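Local coordinates for stromal cell-derived factor 2-like protein (Arabidopsis thaliana, PDB 3MAL) that takes part in protein quality control and the unfolded protein response of the endoplasmic reticulum, in a complex with ERDJ3B and BIP1 needed for accumulation of the immune receptor EFR, at residues Y42-V51 against N109-D117; T93-L101 against D122-I130. One frame throughout, in Å; residues are numbered along the deposited sequence. Where two conformers were deposited one is given.

Contact 1 sets residues 42-51 against residues 109-117, and contact 2 sets residues 93-101 against 122-130. Their centres are about 11 Å apart. The segments alternate along the chain, and strands 96-100 and 110-115 are antiparallel neighbours in one sheet, so the two contacts share a seam. Ser99 OG probably donates to Glu111 O at 2.7 Å, and Trp96 N lies 2.8 Å from Phe115 O in a backbone hydrogen bond. The rings of His98 and Phe115 stack across the seam. Contact 2 is buried and contact 1 partly buried; their centres lie about 8 and 13 Å from the chain centre, respectively. Contact 1 joins two MIR repeats; contact 2 lies within MIR 2.

Contact 1 (Y42-V51 against N109-D117); sequences YGSGSGQQSV and NLEVSCFGD
The Tyr42 ring has Ser50 CB over the centre of one face and Val112 O in plane at its edge. Tyr42 OH donates to Val112 O at 2.5 Å. A water links the hydroxyl to Val112 N. The Glu111 and Tyr42 side chains run past each other in opposing senses, with carboxylate and ring planes 25° apart. The Phe115 ring meets the Gln48 amide at its edge, Gln48 NE2 standing 3.8 Å from Phe115 CD2. Beyond the rings, Glu111 reaches the type II' turn from Ser44 to Gly47. Glu111 OE2 accepts from Ser46 N at 3.1 Å, on the syn side and somewhat out of the carboxylate plane. Ser46 OG accepts from Gln48 N, forming an ST turn. A chi1 of 67° holds the Ser46 hydroxyl between its backbone N and carbonyl carbon, close to that N-H. Ser113 OG donates to Gln48 OE1 at 2.7 Å. Cys114 N donates to Gln49 O at 2.8 Å, making Gln49 and Cys114 an antiparallel hydrogen-bonded pair. Gln49 OE1 is hydrogen-bonded to Ser37 OG and Thr93 OG1. Val51 CG2 packs on Cys114 SG at 3.9 Å. Strands of MIR 1 and MIR 2 meet here in the hairpin cap of the beta-trefoil barrel.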
loop_
_atom_site.group_PDB
_atom_site.type_symbol
_atom_site.label_atom_id
_atom_site.label_comp_id
_atom_site.label_asym_id
_atom_site.label_seq_id
_atom_site.Cartn_x
_atom_site.Cartn_y
_atom_site.Cartn_z
ATOM N N TYR A 42 8.827 5.198 -12.854
ATOM C CA TYR A 42 8.106 4.871 -14.050
ATOM C C TYR A 42 8.675 5.734 -15.171
ATOM O O TYR A 42 9.106 6.875 -14.936
ATOM C CB TYR A 42 6.624 5.236 -13.891
ATOM C CG TYR A 42 5.856 4.354 -12.952
ATOM C CD1 TYR A 42 5.660 3.009 -13.243
ATOM C CD2 TYR A 42 5.277 4.874 -11.799
ATOM C CE1 TYR A 42 4.926 2.186 -12.389
ATOM C CE2 TYR A 42 4.524 4.054 -10.935
ATOM C CZ TYR A 42 4.356 2.711 -11.242
ATOM O OH TYR A 42 3.631 1.893 -10.391
ATOM N N GLY A 43 8.622 5.194 -16.386
ATOM C CA GLY A 43 8.965 5.948 -17.575
ATOM C C GLY A 43 7.908 6.940 -18.006
ATOM O O GLY A 43 8.221 8.017 -18.470
ATOM N N SER A 44 6.645 6.614 -17.866
ATOM C CA SER A 44 5.640 7.582 -18.269
ATOM C C SER A 44 4.684 7.910 -17.103
ATOM O O SER A 44 5.123 7.944 -15.953
ATOM C CB SER A 44 4.935 7.110 -19.540
ATOM O OG SER A 44 4.131 5.972 -19.280
ATOM N N GLY A 45 3.407 8.187 -17.361
ATOM C CA GLY A 45 2.543 8.663 -16.303
ATOM C C GLY A 45 3.213 9.822 -15.569
ATOM O O GLY A 45 3.596 10.832 -16.185
ATOM N N SER A 46 3.366 9.673 -14.253
ATOM C CA SER A 46 3.883 10.755 -13.414
ATOM C C SER A 46 5.403 10.808 -13.409
ATOM O O SER A 46 5.983 11.792 -12.961
ATOM C CB SER A 46 3.399 10.562 -11.973
ATOM O OG SER A 46 3.997 9.380 -11.423
ATOM N N GLY A 47 6.052 9.743 -13.885
ATOM C CA GLY A 47 7.509 9.632 -13.751
ATOM C C GLY A 47 7.986 9.503 -12.299
ATOM O O GLY A 47 9.186 9.637 -12.020
ATOM N N GLN A 48 7.068 9.261 -11.357
ATOM C CA GLN A 48 7.475 9.071 -9.951
ATOM C C GLN A 48 8.034 7.644 -9.721
ATOM O O GLN A 48 7.992 6.811 -10.621
ATOM C CB GLN A 48 6.322 9.398 -8.984
ATOM C CG GLN A 48 5.941 10.900 -8.970
ATOM C CD GLN A 48 4.606 11.175 -8.313
ATOM O OE1 GLN A 48 4.051 10.318 -7.624
ATOM N NE2 GLN A 48 4.079 12.369 -8.527
ATOM N N GLN A 49 8.552 7.384 -8.519
ATOM C CA GLN A 49 9.084 6.059 -8.146
ATOM C C GLN A 49 8.007 5.001 -8.305
ATOM O O GLN A 49 6.860 5.184 -7.840
ATOM C CB GLN A 49 9.572 6.086 -6.698
ATOM C CG GLN A 49 10.259 4.782 -6.205
ATOM C CD GLN A 49 10.796 4.920 -4.785
ATOM O OE1 GLN A 49 10.268 4.310 -3.842
ATOM N NE2 GLN A 49 11.834 5.742 -4.620
ATOM N N SER A 50 8.371 3.882 -8.931
ATOM C CA SER A 50 7.419 2.830 -9.252
ATOM C C SER A 50 7.153 1.885 -8.078
ATOM O O SER A 50 7.932 1.797 -7.119
ATOM C CB SER A 50 7.901 2.038 -10.468
ATOM O OG SER A 50 9.121 1.373 -10.161
ATOM N N VAL A 51 5.995 1.247 -8.145
ATOM C CA VAL A 51 5.505 0.315 -7.123
ATOM C C VAL A 51 5.052 -0.935 -7.908
ATOM O O VAL A 51 4.468 -0.810 -8.979
ATOM C CB VAL A 51 4.327 0.952 -6.322
ATOM C CG1 VAL A 51 3.580 -0.112 -5.489
ATOM C CG2 VAL A 51 4.826 2.087 -5.437
ATOM N N ASN A 109 -4.883 1.816 -15.944
ATOM C CA ASN A 109 -5.719 2.172 -14.794
ATOM C C ASN A 109 -4.990 3.249 -13.988
ATOM O O ASN A 109 -4.071 3.882 -14.509
ATOM C CB ASN A 109 -6.052 0.922 -13.959
ATOM C CG ASN A 109 -7.037 -0.001 -14.677
ATOM O OD1 ASN A 109 -8.164 0.398 -14.971
ATOM N ND2 ASN A 109 -6.606 -1.215 -14.981
ATOM N N LEU A 110 -5.396 3.509 -12.750
ATOM C CA LEU A 110 -4.799 4.624 -12.011
ATOM C C LEU A 110 -3.378 4.235 -11.645
ATOM O O LEU A 110 -3.165 3.178 -11.065
ATOM C CB LEU A 110 -5.601 4.875 -10.728
ATOM C CG LEU A 110 -6.720 5.924 -10.532
ATOM C CD1 LEU A 110 -7.009 6.887 -11.709
ATOM C CD2 LEU A 110 -7.989 5.297 -9.893
ATOM N N GLU A 111 -2.408 5.088 -11.950
ATOM C CA GLU A 111 -1.047 4.828 -11.488
ATOM C C GLU A 111 -0.924 4.847 -9.956
ATOM O O GLU A 111 -1.400 5.778 -9.261
ATOM C CB GLU A 111 -0.085 5.845 -12.063
ATOM C CG GLU A 111 1.383 5.455 -11.945
ATOM C CD GLU A 111 2.274 6.645 -12.182
ATOM O OE1 GLU A 111 2.503 7.419 -11.224
ATOM O OE2 GLU A 111 2.710 6.816 -13.332
ATOM N N VAL A 112 -0.246 3.824 -9.448
ATOM C CA VAL A 112 0.161 3.792 -8.059
ATOM C C VAL A 112 1.673 3.955 -7.959
ATOM O O VAL A 112 2.430 3.141 -8.521
ATOM C CB VAL A 112 -0.335 2.478 -7.356
ATOM C CG1 VAL A 112 0.177 2.408 -5.930
ATOM C CG2 VAL A 112 -1.850 2.463 -7.326
ATOM N N SER A 113 2.103 5.014 -7.258
ATOM C CA SER A 113 3.525 5.348 -7.159
ATOM C C SER A 113 4.009 5.507 -5.721
ATOM O O SER A 113 3.236 5.362 -4.747
ATOM C CB SER A 113 3.830 6.652 -7.937
ATOM O OG SER A 113 3.245 7.786 -7.298
ATOM N N CYS A 114 5.307 5.776 -5.594
ATOM C CA CYS A 114 5.896 6.216 -4.334
ATOM C C CYS A 114 6.318 7.685 -4.480
ATOM O O CYS A 114 7.060 8.039 -5.406
ATOM C CB CYS A 114 7.087 5.318 -3.921
ATOM S SG CYS A 114 6.618 4.115 -2.616
ATOM N N PHE A 115 5.843 8.528 -3.559
ATOM C CA PHE A 115 5.946 9.984 -3.687
ATOM C C PHE A 115 6.674 10.616 -2.502
ATOM O O PHE A 115 6.570 10.153 -1.366
ATOM C CB PHE A 115 4.528 10.577 -3.793
ATOM C CG PHE A 115 4.451 12.083 -3.681
ATOM C CD1 PHE A 115 4.227 12.701 -2.446
ATOM C CD2 PHE A 115 4.558 12.888 -4.822
ATOM C CE1 PHE A 115 4.160 14.084 -2.337
ATOM C CE2 PHE A 115 4.466 14.272 -4.725
ATOM C CZ PHE A 115 4.261 14.872 -3.489
ATOM N N GLY A 116 7.362 11.717 -2.775
ATOM C CA GLY A 116 7.874 12.563 -1.708
ATOM C C GLY A 116 8.949 11.940 -0.852
ATOM O O GLY A 116 9.753 11.139 -1.316
ATOM N N ASP A 117 8.969 12.323 0.410
ATOM C CA ASP A 117 9.963 11.819 1.324
ATOM C C ASP A 117 9.595 12.314 2.697
ATOM O O ASP A 117 8.483 12.732 2.921
ATOM C CB ASP A 117 11.357 12.323 0.941
ATOM C CG ASP A 117 11.456 13.851 0.956
ATOM O OD1 ASP A 117 10.832 14.520 1.793
ATOM O OD2 ASP A 117 12.154 14.402 0.101
HETATM O O HOH W 1 0.808 1.936 -11.479
HETATM O O HOH W 2 8.834 9.758 -6.615
#

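Contact 2 (T93-L101 against D122-I130); sequences TRKWLHSHL and DTGDHWKLI
Three hydrogen bonds tie Leu97, His98 and Ser99 to the 3-10 turn 123-125 and to Trp127. His98 ND1 donates to Asp125 OD1 at 2.6 Å. The acceptor lies near the imidazole plane, but the proton arrives from above the carboxylate, and the planes are 66° apart. His98 CG stands anti to the backbone N (chi1 -168°), which carries the ring edge to this acid. Ser99 N donates to Gly124 O at 3.2 Å. Trp127 NE1 gives a nearly straight bond to Leu97 O at 3.0 Å. The oxygen is in the indole plane, yet the N-H comes from above the carbonyl plane. His148 NE2 also bonds to Gly124 O.

Side-chain bonds of Asp122 and Asp125 brace the turn. Asp122 OD1 accepts from Gly124 N in an Asx turn, and Asp125 OD2 accepts from Asp122 N and from Ser121 OG. Asp122 OD1 also lies in plane at the His98 ring edge, 3.3 Å from CE1. Through this turn and Trp127, strand 96-100 of the cap is joined to barrel strand 127-131, within MIR 2 of the beta-trefoil.

Apolar contact centres on Leu97. Its CD2 makes a CH-pi contact over one face of the Trp127 indole, 4.0 Å from the five-membered ring centroid. Leu97 CG touches Trp127 CZ2 at 3.7 Å. Trp96 CB is in van der Waals contact with Asp125 CG at 3.3 Å; Trp96 NE1 bonds to Asp117 O.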
loop_
_atom_site.group_PDB
_atom_site.type_symbol
_atom_site.label_atom_id
_atom_site.label_comp_id
_atom_site.label_asym_id
_atom_site.label_seq_id
_atom_site.Cartn_x
_atom_site.Cartn_y
_atom_site.Cartn_z
ATOM N N THR A 93 13.088 3.446 1.100
ATOM C CA THR A 93 13.251 4.724 0.385
ATOM C C THR A 93 12.615 5.928 1.083
ATOM O O THR A 93 12.873 7.067 0.693
ATOM C CB THR A 93 12.710 4.692 -1.084
ATOM O OG1 THR A 93 11.292 4.507 -1.063
ATOM C CG2 THR A 93 13.362 3.582 -1.912
ATOM N N ARG A 94 11.783 5.692 2.095
ATOM C CA ARG A 94 11.100 6.778 2.798
ATOM C C ARG A 94 10.008 7.498 1.987
ATOM O O ARG A 94 9.457 8.509 2.447
ATOM C CB ARG A 94 12.137 7.792 3.328
ATOM C CG ARG A 94 12.935 7.252 4.456
ATOM C CD ARG A 94 12.206 7.730 5.698
ATOM N NE ARG A 94 11.922 6.645 6.590
ATOM C CZ ARG A 94 11.185 6.745 7.685
ATOM N NH1 ARG A 94 10.617 7.901 8.032
ATOM N NH2 ARG A 94 11.015 5.668 8.419
ATOM N N LYS A 95 9.676 6.985 0.802
ATOM C CA LYS A 95 8.602 7.585 -0.017
ATOM C C LYS A 95 7.229 7.017 0.376
ATOM O O LYS A 95 7.150 5.936 0.974
ATOM C CB LYS A 95 8.874 7.430 -1.533
ATOM C CG LYS A 95 10.226 8.041 -2.013
ATOM C CD LYS A 95 10.107 8.458 -3.500
ATOM C CE LYS A 95 11.331 9.227 -4.046
ATOM N NZ LYS A 95 11.902 10.193 -3.066
ATOM N N TRP A 96 6.163 7.757 0.062
ATOM C CA TRP A 96 4.793 7.425 0.518
ATOM C C TRP A 96 4.021 6.717 -0.584
ATOM O O TRP A 96 4.080 7.144 -1.729
ATOM C CB TRP A 96 4.035 8.712 0.903
ATOM C CG TRP A 96 4.774 9.511 1.913
ATOM C CD1 TRP A 96 5.664 10.528 1.684
ATOM C CD2 TRP A 96 4.730 9.317 3.319
ATOM N NE1 TRP A 96 6.175 10.983 2.884
ATOM C CE2 TRP A 96 5.618 10.249 3.900
ATOM C CE3 TRP A 96 4.027 8.438 4.153
ATOM C CZ2 TRP A 96 5.813 10.330 5.281
ATOM C CZ3 TRP A 96 4.202 8.537 5.522
ATOM C CH2 TRP A 96 5.099 9.463 6.073
ATOM N N LEU A 97 3.309 5.637 -0.245
ATOM C CA LEU A 97 2.363 5.018 -1.194
ATOM C C LEU A 97 1.370 6.093 -1.701
ATOM O O LEU A 97 0.739 6.784 -0.902
ATOM C CB LEU A 97 1.591 3.869 -0.520
ATOM C CG LEU A 97 0.762 3.029 -1.507
ATOM C CD1 LEU A 97 1.693 2.324 -2.525
ATOM C CD2 LEU A 97 -0.196 2.040 -0.778
ATOM N N HIS A 98 1.237 6.226 -3.016
ATOM C CA HIS A 98 0.635 7.439 -3.624
ATOM C C HIS A 98 -0.206 7.064 -4.846
ATOM O O HIS A 98 0.091 6.096 -5.558
ATOM C CB HIS A 98 1.771 8.388 -4.061
ATOM C CG HIS A 98 1.348 9.783 -4.448
ATOM N ND1 HIS A 98 1.170 10.798 -3.528
ATOM C CD2 HIS A 98 1.177 10.353 -5.669
ATOM C CE1 HIS A 98 0.869 11.921 -4.163
ATOM N NE2 HIS A 98 0.866 11.676 -5.461
ATOM N N SER A 99 -1.235 7.836 -5.097
ATOM C CA SER A 99 -2.015 7.756 -6.356
ATOM C C SER A 99 -2.475 9.156 -6.847
ATOM O O SER A 99 -2.209 10.125 -6.224
ATOM C CB SER A 99 -3.093 6.655 -6.470
ATOM O OG SER A 99 -3.579 6.383 -7.757
ATOM N N HIS A 100 -3.075 9.170 -8.035
ATOM C CA HIS A 100 -3.361 10.329 -8.811
ATOM C C HIS A 100 -3.884 9.919 -10.209
ATOM O O HIS A 100 -4.017 8.784 -10.517
ATOM C CB HIS A 100 -2.143 11.224 -8.892
ATOM C CG HIS A 100 -0.845 10.536 -9.198
ATOM N ND1 HIS A 100 -0.739 9.246 -9.659
ATOM C CD2 HIS A 100 0.422 10.988 -9.086
ATOM C CE1 HIS A 100 0.524 8.951 -9.862
ATOM N NE2 HIS A 100 1.253 9.988 -9.517
ATOM N N LEU A 101 -4.235 10.904 -11.001
ATOM C CA LEU A 101 -4.857 10.625 -12.266
ATOM C C LEU A 101 -3.855 10.487 -13.392
ATOM O O LEU A 101 -3.888 11.258 -14.330
ATOM C CB LEU A 101 -5.938 11.649 -12.619
ATOM C CG LEU A 101 -7.085 11.920 -11.648
ATOM C CD1 LEU A 101 -7.936 13.136 -11.954
ATOM C CD2 LEU A 101 -7.931 10.773 -11.439
ATOM N N ASP A 122 1.630 14.694 0.746
ATOM C CA ASP A 122 0.364 15.403 0.514
ATOM C C ASP A 122 -0.846 14.472 0.595
ATOM O O ASP A 122 -0.680 13.280 0.872
ATOM C CB ASP A 122 0.388 16.248 -0.773
ATOM C CG ASP A 122 0.469 15.431 -2.040
ATOM O OD1 ASP A 122 -0.077 14.307 -2.110
ATOM O OD2 ASP A 122 1.062 15.942 -3.009
ATOM N N THR A 123 -2.059 15.001 0.387
ATOM C CA THR A 123 -3.280 14.158 0.479
ATOM C C THR A 123 -3.314 12.965 -0.508
ATOM O O THR A 123 -4.068 12.004 -0.321
ATOM C CB THR A 123 -4.598 14.974 0.356
ATOM O OG1 THR A 123 -4.721 15.511 -0.958
ATOM C CG2 THR A 123 -4.660 16.108 1.391
ATOM N N GLY A 124 -2.505 13.034 -1.563
ATOM C CA GLY A 124 -2.434 11.929 -2.513
ATOM C C GLY A 124 -1.785 10.697 -1.889
ATOM O O GLY A 124 -1.806 9.619 -2.483
ATOM N N ASP A 125 -1.202 10.877 -0.697
ATOM C CA ASP A 125 -0.636 9.780 0.100
ATOM C C ASP A 125 -1.680 9.122 1.024
ATOM O O ASP A 125 -1.347 8.224 1.795
ATOM C CB ASP A 125 0.530 10.299 0.953
ATOM C CG ASP A 125 1.671 10.868 0.121
ATOM O OD1 ASP A 125 1.874 10.475 -1.056
ATOM O OD2 ASP A 125 2.385 11.729 0.656
ATOM N N HIS A 126 -2.941 9.565 0.944
ATOM C CA HIS A 126 -3.972 9.120 1.894
ATOM C C HIS A 126 -4.826 7.963 1.360
ATOM O O HIS A 126 -5.336 8.022 0.235
ATOM C CB HIS A 126 -4.841 10.325 2.335
ATOM C CG HIS A 126 -4.059 11.408 3.016
ATOM N ND1 HIS A 126 -4.654 12.531 3.559
ATOM C CD2 HIS A 126 -2.728 11.532 3.252
ATOM C CE1 HIS A 126 -3.719 13.307 4.086
ATOM N NE2 HIS A 126 -2.545 12.718 3.922
ATOM N N TRP A 127 -4.969 6.912 2.180
ATOM C CA TRP A 127 -5.726 5.705 1.834
ATOM C C TRP A 127 -6.678 5.370 2.966
ATOM O O TRP A 127 -6.307 5.462 4.155
ATOM C CB TRP A 127 -4.782 4.510 1.599
ATOM C CG TRP A 127 -3.752 4.757 0.510
ATOM C CD1 TRP A 127 -2.583 5.439 0.641
ATOM C CD2 TRP A 127 -3.816 4.327 -0.862
ATOM N NE1 TRP A 127 -1.904 5.473 -0.560
ATOM C CE2 TRP A 127 -2.635 4.791 -1.499
ATOM C CE3 TRP A 127 -4.742 3.586 -1.606
ATOM C CZ2 TRP A 127 -2.370 4.558 -2.858
ATOM C CZ3 TRP A 127 -4.473 3.337 -2.966
ATOM C CH2 TRP A 127 -3.290 3.820 -3.568
ATOM N N LYS A 128 -7.899 4.979 2.616
ATOM C CA LYS A 128 -8.856 4.565 3.642
ATOM C C LYS A 128 -8.755 3.053 3.816
ATOM O O LYS A 128 -8.837 2.303 2.832
ATOM C CB LYS A 128 -10.258 5.007 3.221
ATOM C CG LYS A 128 -11.448 4.482 4.040
ATOM C CD LYS A 128 -12.685 4.741 3.151
ATOM C CE LYS A 128 -13.990 4.351 3.800
ATOM N NZ LYS A 128 -15.157 4.715 2.918
ATOM N N LEU A 129 -8.546 2.609 5.056
ATOM C CA LEU A 129 -8.558 1.176 5.352
ATOM C C LEU A 129 -10.005 0.695 5.491
ATOM O O LEU A 129 -10.797 1.266 6.252
ATOM C CB LEU A 129 -7.773 0.826 6.621
ATOM C CG LEU A 129 -7.900 -0.664 7.002
ATOM C CD1 LEU A 129 -6.962 -1.565 6.159
ATOM C CD2 LEU A 129 -7.635 -0.858 8.475
ATOM N N ILE A 130 -10.336 -0.351 4.747
ATOM C CA ILE A 130 -11.683 -0.914 4.772
ATOM C C ILE A 130 -11.559 -2.379 5.129
ATOM O O ILE A 130 -11.032 -3.171 4.343
ATOM C CB ILE A 130 -12.382 -0.747 3.404
ATOM C CG1 ILE A 130 -12.439 0.750 3.036
ATOM C CG2 ILE A 130 -13.799 -1.330 3.447
ATOM C CD1 ILE A 130 -12.904 1.038 1.619
HETATM O O HOH W 3 0.974 6.683 1.890
HETATM O O HOH W 4 0.545 14.929 -5.712
#